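Local coordinates for protein alpha-11 giardin (Giardia intestinalis, PDB 2II2) that binds calcium as an unusual member of the annexin family and probably takes part in attachment to the intestinal mucosa and in cytoskeletal rearrangement, at residues A160-L163 / K164-I168; H195-E198 / V199-K203. All coordinates share one frame; numbering follows the deposited sequence.

Contact 1 of 2, residues A160-L163 / K164-I168; sequences AEVL and KHNLI
Along the last turns of helix 156-169, in an all-helical annexin fold, V162 and N166 meet one turn apart through an amide that folds back on the backbone. N166 ND2 donates to V162 O at 2.9 Å, from above the carbonyl plane, while N166 N reaches the same oxygen from the opposite face at 3.0 Å. With CG turned beside its own backbone N (chi1 -77°), the asparagine lays its amide back along the helix, and V162 CG1 lies 3.5 Å from ND2. Two bonds thus grip one carbonyl, and the other end of the amide, OD1, accepts from D174 N, so both ends of a buried polar group are engaged and its rotation is fixed. On the solvent side E161 and K164 run side by side. Their charged ends do not touch; a water bridges them, donating to E161 OE1 at 2.7 Å and accepting from K164 NZ at 2.8 Å, while NZ also forms a salt bridge with D169. The buried leucines suit the inner side: L163 packs on F197 of helix 187-201 and L167 on A208 and I209 of helix 205-212, whereas V162 touches L181 and N166 touches V178, both of helix 175-184.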
# COMPACT_ATOMS: atom_id res chain seq x y z
N ALA A 160 -13.86 -3.17 -22.77
CA ALA A 160 -14.44 -4.25 -21.99
C ALA A 160 -14.24 -5.63 -22.65
O ALA A 160 -13.96 -6.60 -21.97
CB ALA A 160 -15.90 -3.98 -21.73
N GLU A 161 -14.37 -5.67 -23.98
CA GLU A 161 -14.13 -6.89 -24.72
C GLU A 161 -12.65 -7.32 -24.65
O GLU A 161 -12.37 -8.49 -24.55
CB GLU A 161 -14.59 -6.74 -26.17
CG GLU A 161 -16.10 -6.81 -26.36
CD GLU A 161 -16.70 -8.21 -26.24
OE1 GLU A 161 -15.98 -9.20 -25.98
OE2 GLU A 161 -17.93 -8.29 -26.41
N VAL A 162 -11.71 -6.37 -24.65
CA VAL A 162 -10.29 -6.68 -24.52
C VAL A 162 -10.08 -7.36 -23.16
O VAL A 162 -9.35 -8.38 -23.06
CB VAL A 162 -9.40 -5.41 -24.64
CG1 VAL A 162 -7.94 -5.70 -24.22
CG2 VAL A 162 -9.46 -4.85 -26.05
N LEU A 163 -10.69 -6.83 -22.10
CA LEU A 163 -10.58 -7.48 -20.81
C LEU A 163 -11.21 -8.87 -20.79
O LEU A 163 -10.63 -9.80 -20.24
CB LEU A 163 -11.17 -6.63 -19.68
CG LEU A 163 -10.41 -5.34 -19.39
CD1 LEU A 163 -11.10 -4.56 -18.30
CD2 LEU A 163 -8.94 -5.63 -18.99
N LYS A 164 -12.40 -9.03 -21.36
CA LYS A 164 -13.02 -10.35 -21.39
C LYS A 164 -12.14 -11.31 -22.16
O LYS A 164 -11.89 -12.45 -21.73
CB LYS A 164 -14.42 -10.29 -22.03
CG LYS A 164 -15.08 -11.66 -22.29
CD LYS A 164 -16.47 -11.47 -22.87
CE LYS A 164 -17.18 -12.79 -23.08
NZ LYS A 164 -16.62 -13.50 -24.24
N HIS A 165 -11.65 -10.88 -23.32
CA HIS A 165 -10.86 -11.77 -24.15
C HIS A 165 -9.61 -12.26 -23.43
O HIS A 165 -9.30 -13.45 -23.41
CB HIS A 165 -10.47 -11.09 -25.44
CG HIS A 165 -9.71 -11.98 -26.34
ND1 HIS A 165 -10.30 -13.04 -27.01
CD2 HIS A 165 -8.39 -12.03 -26.64
CE1 HIS A 165 -9.38 -13.68 -27.70
NE2 HIS A 165 -8.21 -13.09 -27.50
N ASN A 166 -8.88 -11.31 -22.85
CA ASN A 166 -7.63 -11.66 -22.21
C ASN A 166 -7.79 -12.35 -20.89
O ASN A 166 -7.08 -13.32 -20.61
CB ASN A 166 -6.77 -10.42 -22.03
CG ASN A 166 -6.10 -9.98 -23.32
OD1 ASN A 166 -5.14 -10.63 -23.77
ND2 ASN A 166 -6.60 -8.92 -23.94
N LEU A 167 -8.76 -11.93 -20.09
CA LEU A 167 -8.92 -12.52 -18.75
C LEU A 167 -9.65 -13.83 -18.74
O LEU A 167 -9.40 -14.66 -17.87
CB LEU A 167 -9.59 -11.55 -17.76
CG LEU A 167 -8.83 -10.25 -17.50
CD1 LEU A 167 -9.66 -9.30 -16.66
CD2 LEU A 167 -7.49 -10.50 -16.82
N ILE A 168 -10.59 -14.01 -19.67
CA ILE A 168 -11.44 -15.19 -19.63
C ILE A 168 -11.22 -16.13 -20.81
O ILE A 168 -11.07 -17.33 -20.60
CB ILE A 168 -12.93 -14.81 -19.52
CG1 ILE A 168 -13.17 -13.94 -18.28
CG2 ILE A 168 -13.78 -16.10 -19.44
CD1 ILE A 168 -14.58 -13.48 -18.08
O HOH W 1 -17.05 -11.66 -26.32

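Contact 2 of 2, residues H195-E198 / V199-K203; sequences HRFE and VLTGK
The C-terminal end of helix 187-201 closes with an ST turn, in which T201 faces back to F197 and forward to K203. T201 OG1 donates to F197 O at 2.8 Å and accepts from K203 N at 2.9 Å, so one hydroxyl joins the last turn of the helix to the chain leaving it. Its chi1 of 66° sets OG1 between the backbone N and the carbonyl carbon, within reach of both partners, and sends CG2 over the F197 ring. There the methyl makes a CH-pi contact, 3.9 Å from the centroid and almost straight above it, 11° off the normal. K203 O approaches the same ring at its edge, close to the plane, with CD2 3.5 Å away. Threonine suits this place because its two branches do different work, one polar and one apolar. G202 takes up a positive phi (70°), a conformation easy for a residue without a side chain, and its N still donates to E198 O. Two residues earlier than the F197 and T201 pair, V199 CG2 lies over a face of the H195 imidazole, offset toward its rim, 3.6 Å from CE1. F197 O receives T201 N and T201 OG1 from opposite faces of its plane, and E198 CA adds a C-H...O contact to K203 O at 3.4 Å. Hydroxyl bonds, CH-pi packing and this C-H...O contact probably help hold the chain where regular helical bonding runs out.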
# COMPACT_ATOMS: atom_id res chain seq x y z
N HIS A 195 -18.40 -1.57 -15.71
CA HIS A 195 -19.78 -1.96 -15.78
C HIS A 195 -20.05 -2.82 -17.00
O HIS A 195 -20.75 -3.84 -16.91
CB HIS A 195 -20.66 -0.71 -15.81
CG HIS A 195 -22.11 -1.00 -16.09
ND1 HIS A 195 -22.87 -1.78 -15.27
CD2 HIS A 195 -22.92 -0.60 -17.10
CE1 HIS A 195 -24.10 -1.86 -15.75
NE2 HIS A 195 -24.15 -1.16 -16.86
N ARG A 196 -19.50 -2.42 -18.15
CA ARG A 196 -19.74 -3.19 -19.38
C ARG A 196 -19.17 -4.60 -19.24
O ARG A 196 -19.79 -5.57 -19.71
CB ARG A 196 -19.12 -2.47 -20.58
CG ARG A 196 -19.84 -1.17 -21.03
CD ARG A 196 -19.30 -0.66 -22.35
NE ARG A 196 -20.05 -1.13 -23.53
CZ ARG A 196 -21.10 -0.52 -24.06
NH1 ARG A 196 -21.56 0.61 -23.53
NH2 ARG A 196 -21.70 -1.03 -25.13
N PHE A 197 -18.00 -4.73 -18.59
CA PHE A 197 -17.42 -6.05 -18.39
C PHE A 197 -18.37 -6.91 -17.57
O PHE A 197 -18.57 -8.08 -17.86
CB PHE A 197 -16.07 -5.92 -17.67
CG PHE A 197 -15.39 -7.24 -17.43
CD1 PHE A 197 -14.42 -7.70 -18.31
CD2 PHE A 197 -15.69 -8.01 -16.32
CE1 PHE A 197 -13.77 -8.88 -18.09
CE2 PHE A 197 -15.02 -9.21 -16.06
CZ PHE A 197 -14.06 -9.65 -16.96
N GLU A 198 -18.94 -6.35 -16.52
CA GLU A 198 -19.85 -7.11 -15.64
C GLU A 198 -21.08 -7.57 -16.43
O GLU A 198 -21.53 -8.70 -16.28
CB GLU A 198 -20.24 -6.29 -14.42
CG GLU A 198 -19.07 -6.15 -13.44
CD GLU A 198 -19.45 -5.55 -12.11
OE1 GLU A 198 -20.58 -5.03 -11.98
OE2 GLU A 198 -18.60 -5.61 -11.21
N VAL A 199 -21.59 -6.70 -17.30
CA VAL A 199 -22.75 -7.04 -18.10
C VAL A 199 -22.39 -8.14 -19.11
O VAL A 199 -23.13 -9.11 -19.28
CB VAL A 199 -23.32 -5.80 -18.82
CG1 VAL A 199 -24.42 -6.19 -19.82
CG2 VAL A 199 -23.86 -4.78 -17.82
N LEU A 200 -21.26 -7.98 -19.78
CA LEU A 200 -20.80 -8.93 -20.79
C LEU A 200 -20.52 -10.34 -20.24
O LEU A 200 -20.76 -11.36 -20.92
CB LEU A 200 -19.50 -8.41 -21.41
CG LEU A 200 -19.51 -7.33 -22.49
CD1 LEU A 200 -18.10 -6.92 -22.85
CD2 LEU A 200 -20.22 -7.84 -23.73
N THR A 201 -19.99 -10.41 -19.03
CA THR A 201 -19.46 -11.68 -18.53
C THR A 201 -20.24 -12.30 -17.38
O THR A 201 -20.08 -13.50 -17.09
CB THR A 201 -18.00 -11.51 -18.00
OG1 THR A 201 -18.00 -10.67 -16.84
CG2 THR A 201 -17.06 -10.97 -19.06
N GLY A 202 -21.00 -11.48 -16.67
CA GLY A 202 -21.62 -11.88 -15.42
C GLY A 202 -20.64 -12.06 -14.28
O GLY A 202 -20.99 -12.58 -13.24
N LYS A 203 -19.42 -11.54 -14.45
CA LYS A 203 -18.38 -11.62 -13.45
C LYS A 203 -17.84 -10.25 -13.12
O LYS A 203 -17.84 -9.34 -13.97
CB LYS A 203 -17.20 -12.49 -13.97
CG LYS A 203 -17.55 -13.89 -14.41
CD LYS A 203 -17.92 -14.76 -13.23
CE LYS A 203 -17.97 -16.24 -13.59
NZ LYS A 203 -18.35 -17.02 -12.37

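Contacts 1 and 2 lie on two packed helices, 156-169 and 187-201; the centres of the two contacts are about 10 Å apart. Contact 1 is partly buried, whereas contact 2 is mostly surface, with F197 as its buried residue. That ring joins them: F197 CD1 comes 3.7 Å from L163 CB, and at the margins L200 packs against E161 and T201 against I168. In each, a side chain four residues on gives a helical carbonyl its second donor. The amide of contact 1 does so inside a continuing helix and ties it to D174, while the hydroxyl of contact 2 does so at a helix end and also accepts from K203 N, in the chain that leads on to helix 205-212, where K203 pairs with E207.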